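Local coordinates for protein D-glycero-beta-D-manno-heptose-1,7-bisphosphate 7-phosphatase (Mesorhizobium loti, PDB 2O2X) that removes the C-7 phosphate from D-glycero-beta-D-manno-heptose 1,7-bisphosphate in a magnesium-dependent step of ADP-heptose biosynthesis, at residues G178-G183 against F191-L196; D39-V44 against L158-K163; I19-G24 against F111-L116. One frame throughout, in Å; residues are numbered along the deposited sequence.

Interaction 1 (G178-G183 against F191-L196)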
loop_
_atom_site.group_PDB
_atom_site.type_symbol
_atom_site.label_atom_id
_atom_site.label_comp_id
_atom_site.label_asym_id
_atom_site.label_seq_id
_atom_site.Cartn_x
_atom_site.Cartn_y
_atom_site.Cartn_z
ATOM N N GLY A 178 -0.322 1.951 -12.568
ATOM C CA GLY A 178 -0.740 1.138 -11.441
ATOM C C GLY A 178 -1.413 -0.118 -11.947
ATOM O O GLY A 178 -1.834 -0.180 -13.109
ATOM N N TRP A 179 -1.500 -1.133 -11.090
ATOM C CA TRP A 179 -2.137 -2.416 -11.403
ATOM C C TRP A 179 -3.367 -2.551 -10.549
ATOM O O TRP A 179 -3.322 -2.386 -9.314
ATOM C CB TRP A 179 -1.153 -3.580 -11.166
ATOM C CG TRP A 179 -0.346 -3.911 -12.366
ATOM C CD1 TRP A 179 -0.593 -4.919 -13.267
ATOM C CD2 TRP A 179 0.781 -3.195 -12.870
ATOM N NE1 TRP A 179 0.331 -4.892 -14.269
ATOM C CE2 TRP A 179 1.178 -3.842 -14.060
ATOM C CE3 TRP A 179 1.507 -2.065 -12.427
ATOM C CZ2 TRP A 179 2.282 -3.406 -14.828
ATOM C CZ3 TRP A 179 2.595 -1.628 -13.206
ATOM C CH2 TRP A 179 2.956 -2.312 -14.385
ATOM N N LEU A 180 -4.488 -2.815 -11.193
ATOM C CA LEU A 180 -5.745 -2.947 -10.492
ATOM C C LEU A 180 -6.125 -4.404 -10.354
ATOM O O LEU A 180 -6.508 -5.092 -11.312
ATOM C CB LEU A 180 -6.823 -2.142 -11.213
ATOM C CG LEU A 180 -8.223 -2.097 -10.620
ATOM C CD1 LEU A 180 -8.213 -1.441 -9.261
ATOM C CD2 LEU A 180 -9.144 -1.301 -11.541
ATOM N N VAL A 181 -5.997 -4.884 -9.132
ATOM C CA VAL A 181 -6.381 -6.264 -8.800
ATOM C C VAL A 181 -7.811 -6.527 -9.223
ATOM O O VAL A 181 -8.700 -5.796 -8.819
ATOM C CB VAL A 181 -6.236 -6.484 -7.285
ATOM C CG1 VAL A 181 -6.829 -7.840 -6.852
ATOM C CG2 VAL A 181 -4.770 -6.389 -6.891
ATOM N N ASP A 182 -8.000 -7.569 -10.048
ATOM C CA ASP A 182 -9.295 -7.996 -10.555
ATOM C C ASP A 182 -9.967 -6.946 -11.430
ATOM O O ASP A 182 -11.165 -7.020 -11.656
ATOM C CB ASP A 182 -10.223 -8.425 -9.406
ATOM C CG ASP A 182 -9.689 -9.610 -8.629
ATOM O OD1 ASP A 182 -8.944 -10.430 -9.192
ATOM O OD2 ASP A 182 -10.013 -9.689 -7.416
ATOM N N GLY A 183 -9.211 -5.979 -11.927
ATOM C CA GLY A 183 -9.792 -4.869 -12.658
ATOM C C GLY A 183 -9.426 -4.840 -14.133
ATOM O O GLY A 183 -8.544 -5.584 -14.614
ATOM N N PHE A 191 -1.196 8.272 -17.566
ATOM C CA PHE A 191 -1.471 7.208 -16.577
ATOM C C PHE A 191 -2.096 5.970 -17.192
ATOM O O PHE A 191 -3.070 6.032 -17.950
ATOM C CB PHE A 191 -2.336 7.713 -15.417
ATOM C CG PHE A 191 -2.268 6.826 -14.216
ATOM C CD1 PHE A 191 -1.191 6.883 -13.374
ATOM C CD2 PHE A 191 -3.237 5.859 -13.986
ATOM C CE1 PHE A 191 -1.084 6.044 -12.280
ATOM C CE2 PHE A 191 -3.141 4.998 -12.881
ATOM C CZ PHE A 191 -2.066 5.080 -12.035
ATOM N N ALA A 192 -1.543 4.824 -16.859
ATOM C CA ALA A 192 -2.113 3.584 -17.306
ATOM C C ALA A 192 -2.538 2.787 -16.085
ATOM O O ALA A 192 -1.715 2.512 -15.197
ATOM C CB ALA A 192 -1.128 2.791 -18.131
ATOM N N ILE A 193 -3.821 2.420 -16.049
ATOM C CA ILE A 193 -4.316 1.339 -15.179
ATOM C C ILE A 193 -4.123 0.030 -15.914
ATOM O O ILE A 193 -4.648 -0.161 -17.018
ATOM C CB ILE A 193 -5.781 1.510 -14.786
ATOM C CG1 ILE A 193 -5.937 2.799 -13.963
ATOM C CG2 ILE A 193 -6.239 0.345 -13.972
ATOM C CD1 ILE A 193 -7.341 3.237 -13.656
ATOM N N ARG A 194 -3.291 -0.832 -15.337
ATOM C CA ARG A 194 -2.949 -2.125 -15.902
ATOM C C ARG A 194 -3.811 -3.173 -15.210
ATOM O O ARG A 194 -3.967 -3.138 -13.992
ATOM C CB ARG A 194 -1.466 -2.436 -15.660
ATOM C CG ARG A 194 -0.505 -1.369 -16.122
ATOM C CD ARG A 194 -0.487 -1.233 -17.606
ATOM N NE ARG A 194 0.563 -0.325 -18.049
ATOM C CZ ARG A 194 0.679 0.083 -19.308
ATOM N NH1 ARG A 194 -0.204 -0.320 -20.208
ATOM N NH2 ARG A 194 1.660 0.930 -19.640
ATOM N N PRO A 195 -4.378 -4.116 -15.953
ATOM C CA PRO A 195 -5.214 -5.131 -15.326
ATOM C C PRO A 195 -4.366 -6.144 -14.539
ATOM O O PRO A 195 -3.255 -6.433 -14.940
ATOM C CB PRO A 195 -5.900 -5.798 -16.523
ATOM C CG PRO A 195 -4.937 -5.643 -17.608
ATOM C CD PRO A 195 -4.263 -4.322 -17.414
ATOM N N LEU A 196 -4.870 -6.615 -13.408
ATOM C CA LEU A 196 -4.190 -7.687 -12.651
ATOM C C LEU A 196 -5.180 -8.790 -12.282
ATOM O O LEU A 196 -5.690 -8.854 -11.167
ATOM C CB LEU A 196 -3.472 -7.110 -11.427
ATOM C CG LEU A 196 -2.578 -8.040 -10.581
ATOM C CD1 LEU A 196 -1.602 -8.831 -11.437
ATOM C CD2 LEU A 196 -1.848 -7.268 -9.493
HETATM O O HOH W 1 -1.046 -6.140 -16.667
HETATM O O HOH W 2 -5.649 -10.672 -9.115
#
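The indole of W179 carries the aliphatic base of R194 on one face: CB of R194 sits over the five-membered ring, 3.4 Å from its centroid and 12° off the ring normal, a CH-pi contact. CB of L196 lies at the indole edge, near the ring plane, 4.1 Å from CD1 of W179. The R194 chain bends at chi2 (-67°) and then leaves the indole; its guanidinium is covered on one face by CB of A192, and NE is hydrogen-bonded to Q177. At the far end, the F191 ring has CG1 of I193 at its edge and brings CZ to 3.6 Å from N of G178, where a side chain on G178 would come close to the ring. These side chains decorate two neighbouring parallel strands, 178-181 and 191-196, in the central sheet of a HAD-type Rossmann-like fold, with W179, R194, V181 and L196 on one face and L180 with I193 on the other. The ladder alternates between the strands, from N of G178 to O of A192 (3.0 Å) through to N of D182 with O of L196 (2.9 Å). O of L180 is gripped from opposite faces of its plane, by N of L196 and by N of G183, which closes a type II turn. A water joins O of P195 to NE1 of W179, the latter weakly. Helix 199-211 packs on W179 through L205 and A208, and L202 reaches L196.

Interaction 2 (D39-V44 against L158-K163)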
loop_
_atom_site.group_PDB
_atom_site.type_symbol
_atom_site.label_atom_id
_atom_site.label_comp_id
_atom_site.label_asym_id
_atom_site.label_seq_id
_atom_site.Cartn_x
_atom_site.Cartn_y
_atom_site.Cartn_z
ATOM N N ASP A 39 -5.832 -4.412 2.472
ATOM C CA ASP A 39 -7.021 -5.253 2.440
ATOM C C ASP A 39 -7.535 -5.379 1.011
ATOM O O ASP A 39 -7.948 -4.377 0.408
ATOM C CB ASP A 39 -8.100 -4.657 3.343
ATOM C CG ASP A 39 -7.659 -4.536 4.799
ATOM O OD1 ASP A 39 -7.247 -5.544 5.388
ATOM O OD2 ASP A 39 -7.788 -3.422 5.350
ATOM N N GLY A 40 -7.561 -6.607 0.494
ATOM C CA GLY A 40 -7.900 -6.863 -0.903
ATOM C C GLY A 40 -6.717 -7.015 -1.850
ATOM O O GLY A 40 -6.878 -7.388 -3.031
ATOM N N THR A 41 -5.504 -6.791 -1.342
ATOM C CA THR A 41 -4.294 -6.797 -2.153
ATOM C C THR A 41 -3.274 -7.738 -1.523
ATOM O O THR A 41 -2.974 -8.794 -2.092
ATOM C CB THR A 41 -3.751 -5.360 -2.358
ATOM O OG1 THR A 41 -4.706 -4.604 -3.098
ATOM C CG2 THR A 41 -2.443 -5.338 -3.127
ATOM N N ILE A 42 -2.799 -7.419 -0.317
ATOM C CA ILE A 42 -1.920 -8.271 0.439
ATOM C C ILE A 42 -2.676 -9.327 1.203
ATOM O O ILE A 42 -2.252 -10.485 1.211
ATOM C CB ILE A 42 -1.061 -7.414 1.408
ATOM C CG1 ILE A 42 -0.180 -6.459 0.621
ATOM C CG2 ILE A 42 -0.220 -8.319 2.330
ATOM C CD1 ILE A 42 0.547 -5.460 1.515
ATOM N N ASN A 43 -3.756 -8.938 1.851
ATOM C CA ASN A 43 -4.592 -9.899 2.569
ATOM C C ASN A 43 -5.989 -9.904 2.004
ATOM O O ASN A 43 -6.415 -8.975 1.301
ATOM C CB ASN A 43 -4.598 -9.636 4.089
ATOM C CG ASN A 43 -5.133 -8.275 4.463
ATOM O OD1 ASN A 43 -4.373 -7.329 4.542
ATOM N ND2 ASN A 43 -6.437 -8.170 4.693
ATOM N N VAL A 44 -6.707 -10.982 2.260
ATOM C CA VAL A 44 -8.053 -11.103 1.787
ATOM C C VAL A 44 -8.918 -10.009 2.417
ATOM O O VAL A 44 -8.835 -9.745 3.630
ATOM C CB VAL A 44 -8.618 -12.503 2.108
ATOM C CG1 VAL A 44 -10.094 -12.595 1.711
ATOM C CG2 VAL A 44 -7.816 -13.578 1.401
ATOM N N LEU A 158 5.350 2.481 -8.620
ATOM C CA LEU A 158 4.189 1.722 -9.047
ATOM C C LEU A 158 3.258 1.561 -7.863
ATOM O O LEU A 158 3.693 1.611 -6.721
ATOM C CB LEU A 158 4.653 0.335 -9.491
ATOM C CG LEU A 158 5.785 0.297 -10.537
ATOM C CD1 LEU A 158 6.150 -1.165 -10.798
ATOM C CD2 LEU A 158 5.378 0.984 -11.827
ATOM N N ILE A 159 1.970 1.387 -8.148
ATOM C CA ILE A 159 0.983 1.114 -7.110
ATOM C C ILE A 159 0.124 -0.065 -7.549
ATOM O O ILE A 159 -0.173 -0.214 -8.749
ATOM C CB ILE A 159 0.102 2.326 -6.752
ATOM C CG1 ILE A 159 -0.792 2.011 -5.521
ATOM C CG2 ILE A 159 -0.687 2.853 -7.968
ATOM C CD1 ILE A 159 -1.297 3.222 -4.764
ATOM N N VAL A 160 -0.246 -0.912 -6.588
ATOM C CA VAL A 160 -1.134 -2.051 -6.797
ATOM C C VAL A 160 -2.225 -1.989 -5.733
ATOM O O VAL A 160 -1.937 -1.803 -4.547
ATOM C CB VAL A 160 -0.374 -3.360 -6.683
ATOM C CG1 VAL A 160 -1.311 -4.509 -7.041
ATOM C CG2 VAL A 160 0.888 -3.325 -7.534
ATOM N N GLY A 161 -3.477 -2.118 -6.137
ATOM C CA GLY A 161 -4.595 -2.216 -5.217
ATOM C C GLY A 161 -5.833 -2.748 -5.897
ATOM O O GLY A 161 -5.819 -2.887 -7.130
ATOM N N ASP A 162 -6.901 -2.999 -5.141
ATOM C CA ASP A 162 -8.120 -3.533 -5.759
ATOM C C ASP A 162 -9.230 -2.521 -5.860
ATOM O O ASP A 162 -10.334 -2.865 -6.276
ATOM C CB ASP A 162 -8.604 -4.825 -5.062
ATOM C CG ASP A 162 -9.407 -4.582 -3.794
ATOM O OD1 ASP A 162 -9.062 -3.678 -3.041
ATOM O OD2 ASP A 162 -10.352 -5.359 -3.561
ATOM N N LYS A 163 -8.947 -1.270 -5.503
ATOM C CA LYS A 163 -9.964 -0.222 -5.575
ATOM C C LYS A 163 -9.531 0.894 -6.510
ATOM O O LYS A 163 -8.355 1.206 -6.636
ATOM C CB LYS A 163 -10.299 0.277 -4.167
ATOM C CG LYS A 163 -11.128 -0.807 -3.417
ATOM C CD LYS A 163 -11.184 -0.688 -1.901
ATOM C CE LYS A 163 -11.738 -2.002 -1.260
ATOM N NZ LYS A 163 -10.703 -3.100 -1.015
#
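The active site of this HAD-like phosphatase is framed here by the loop D39-V44 after strand 34-36, with the predicted proton donor D39, and by the end of strand 158-161 with the residues that follow it, D162 and K163, assigned by similarity to magnesium binding. T41 leans on the strand end, its OG1 3.2 Å from CA of G161 and its CG2 3.8 Å from O of V160. Beside it, the carboxylate of D162 lies against the backbone of G40; a side chain at G40 would collide with OD1 of D162. With chi1 at 82°, CG of D162 stands between its own backbone N and carbonyl carbon, and OD1 offers its syn lone pair to NZ of K163 in a 2.7 Å salt bridge. The lysine chain turns at chi4 to bring NZ there, 3.4 Å from O of D39, and D45 is its second acidic partner. Putting an asparagine in place of D162 would probably cost NZ of K163 one of its two anionic mates and weaken the site assigned to magnesium. Across the loop, ND2 of N43 meets OD1 of D39 at 2.8 Å on the anti lone pair, nearly straight at 170°, while Q81 takes OD2, so both carboxylate oxygens are held. The strand end lies between strands 34-36 and 177-181, with V160 touching L36 and V181, and L205 of helix 199-211 covering V160.

Interaction 3 (I19-G24 against F111-L116)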
loop_
_atom_site.group_PDB
_atom_site.type_symbol
_atom_site.label_atom_id
_atom_site.label_comp_id
_atom_site.label_asym_id
_atom_site.label_seq_id
_atom_site.Cartn_x
_atom_site.Cartn_y
_atom_site.Cartn_z
ATOM N N ILE A 19 1.980 6.317 10.731
ATOM C CA ILE A 19 3.114 6.230 9.818
ATOM C C ILE A 19 4.241 5.511 10.537
ATOM O O ILE A 19 4.691 5.952 11.606
ATOM C CB ILE A 19 3.600 7.602 9.354
ATOM C CG1 ILE A 19 2.443 8.398 8.745
ATOM C CG2 ILE A 19 4.743 7.430 8.350
ATOM C CD1 ILE A 19 2.823 9.760 8.194
ATOM N N GLU A 20 4.696 4.403 9.963
ATOM C CA GLU A 20 5.598 3.484 10.660
ATOM C C GLU A 20 6.630 2.935 9.680
ATOM O O GLU A 20 6.274 2.279 8.693
ATOM C CB GLU A 20 4.770 2.318 11.208
ATOM C CG GLU A 20 5.517 1.299 11.983
ATOM C CD GLU A 20 4.659 0.130 12.386
ATOM O OE1 GLU A 20 3.528 -0.058 11.831
ATOM O OE2 GLU A 20 5.172 -0.656 13.208
ATOM N N ARG A 21 7.911 3.159 9.965
ATOM C CA ARG A 21 8.998 2.520 9.221
ATOM C C ARG A 21 9.113 1.080 9.717
ATOM O O ARG A 21 9.041 0.832 10.925
ATOM C CB ARG A 21 10.306 3.285 9.418
ATOM C CG ARG A 21 11.473 2.811 8.596
ATOM C CD ARG A 21 11.392 3.201 7.129
ATOM N NE ARG A 21 12.723 3.058 6.530
ATOM C CZ ARG A 21 13.214 1.906 6.107
ATOM N NH1 ARG A 21 12.487 0.799 6.178
ATOM N NH2 ARG A 21 14.428 1.852 5.597
ATOM N N ILE A 22 9.226 0.123 8.792
ATOM C CA ILE A 22 9.270 -1.308 9.107
ATOM C C ILE A 22 10.643 -1.858 8.771
ATOM O O ILE A 22 11.121 -1.715 7.654
ATOM C CB ILE A 22 8.245 -2.103 8.279
ATOM C CG1 ILE A 22 6.824 -1.611 8.532
ATOM C CG2 ILE A 22 8.343 -3.590 8.540
ATOM C CD1 ILE A 22 6.303 -1.785 9.903
ATOM N N GLY A 23 11.273 -2.524 9.724
ATOM C CA GLY A 23 12.532 -3.215 9.441
ATOM C C GLY A 23 13.633 -2.199 9.361
ATOM O O GLY A 23 13.426 -1.001 9.575
ATOM N N GLY A 24 14.815 -2.665 9.016
ATOM C CA GLY A 24 15.977 -1.784 9.074
ATOM C C GLY A 24 16.795 -1.834 7.823
ATOM O O GLY A 24 18.002 -1.586 7.869
ATOM N N PHE A 111 8.883 -9.136 2.934
ATOM C CA PHE A 111 8.741 -8.050 3.889
ATOM C C PHE A 111 8.309 -6.751 3.225
ATOM O O PHE A 111 8.354 -6.598 2.002
ATOM C CB PHE A 111 10.058 -7.829 4.643
ATOM C CG PHE A 111 11.239 -7.894 3.783
ATOM C CD1 PHE A 111 11.625 -6.810 3.026
ATOM C CD2 PHE A 111 11.977 -9.071 3.676
ATOM C CE1 PHE A 111 12.749 -6.874 2.192
ATOM C CE2 PHE A 111 13.091 -9.134 2.858
ATOM C CZ PHE A 111 13.478 -8.041 2.115
ATOM N N VAL A 112 7.891 -5.821 4.075
ATOM C CA VAL A 112 7.624 -4.460 3.639
ATOM C C VAL A 112 8.536 -3.514 4.424
ATOM O O VAL A 112 9.215 -3.919 5.384
ATOM C CB VAL A 112 6.153 -4.068 3.797
ATOM C CG1 VAL A 112 5.218 -5.129 3.175
ATOM C CG2 VAL A 112 5.776 -3.820 5.221
ATOM N N ASP A 113 8.570 -2.260 3.986
ATOM C CA ASP A 113 9.516 -1.254 4.499
ATOM C C ASP A 113 8.875 -0.040 5.162
ATOM O O ASP A 113 9.524 0.701 5.901
ATOM C CB ASP A 113 10.421 -0.855 3.362
ATOM C CG ASP A 113 11.160 -2.051 2.808
ATOM O OD1 ASP A 113 12.005 -2.599 3.588
ATOM O OD2 ASP A 113 10.859 -2.491 1.670
HETATM N N MSE A 114 7.586 0.172 4.920
HETATM C CA MSE A 114 6.884 1.267 5.581
HETATM C C MSE A 114 5.388 0.961 5.527
HETATM O O MSE A 114 4.904 0.361 4.548
HETATM C CB MSE A 114 7.195 2.594 4.904
HETATM C CG MSE A 114 6.561 3.792 5.550
HETATM SE SE MSE A 114 7.130 5.506 4.873
HETATM C CE MSE A 114 8.811 5.620 5.804
ATOM N N VAL A 115 4.677 1.353 6.576
ATOM C CA VAL A 115 3.202 1.286 6.601
ATOM C C VAL A 115 2.632 2.662 6.908
ATOM O O VAL A 115 3.015 3.270 7.920
ATOM C CB VAL A 115 2.707 0.295 7.678
ATOM C CG1 VAL A 115 1.172 0.295 7.778
ATOM C CG2 VAL A 115 3.227 -1.116 7.394
ATOM N N LEU A 116 1.720 3.144 6.061
ATOM C CA LEU A 116 0.915 4.333 6.331
ATOM C C LEU A 116 -0.549 3.946 6.317
ATOM O O LEU A 116 -0.984 3.140 5.487
ATOM C CB LEU A 116 1.170 5.474 5.360
ATOM C CG LEU A 116 2.647 5.867 5.214
ATOM C CD1 LEU A 116 3.308 5.140 4.072
ATOM C CD2 LEU A 116 2.777 7.363 4.907
HETATM O O HOH W 3 13.134 -1.761 5.956
#
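O of D113 receives two donors from the opposite strand end: N of I22 at 3.0 Å, in a bond of 172° that arrives from above the carbonyl plane, and NH1 of R21, also at 3.0 Å, which lies in that plane on a lone pair. The arginine reaches back because its CG is anti to the backbone N (chi1 -174°) and the chain then bends at chi2. On the way, CD of R21 meets CE of the selenomethionine M114 at 3.8 Å, the two side chains crossing at about a right angle. Next along the ladder, E20 and V115 form a hydrogen-bonded antiparallel pair, with N of V115 2.8 Å from O of E20. I22 points its CG1 branch at CG2 of V115 (3.8 Å) and CG2 of V112, while its own CG2 lies 3.3 Å from O of V112. At the other end of the pairing, CD2 of L116 packs against CG2 of I19 at 4.0 Å. A water at the guanidinium edge accepts from NH1 of R21 and donates to O of I22 and to OD1 of D113, tying the polar end together. Further out, R25 forms a salt bridge with D113 and its carbonyl holds NH2 of R21, while OD2 of D113 is taken by the backbone N of V75. Helix 91-107 covers I22 and V112 through L102, and L150 of helix 141-150 meets R21 and M114. The result is that strand 17-21 is added antiparallel to 114-118, which is itself parallel to 75-80 in the Rossmann-like sheet.

One sheet carries all three contacts, yet each uses a different part of it. Interactions 1 and 3 lie on opposite sides of the chain's centre, about 24 Å apart between their centres, and are both backbone ladders: parallel and partly buried in the first, antiparallel and buried in the third. Interaction 2 lies nearest the middle and differs in kind: there is no ladder, and the T41 side chain and the G40 backbone pack closely on the strand end and D162, while the clear polar bonds stay within each segment. It adjoins interaction 1 directly, because strands 158-161 and 177-181 are neighbours and V181 packs on D162. Interaction 3 comes within about 5 Å of interaction 2 without touching it.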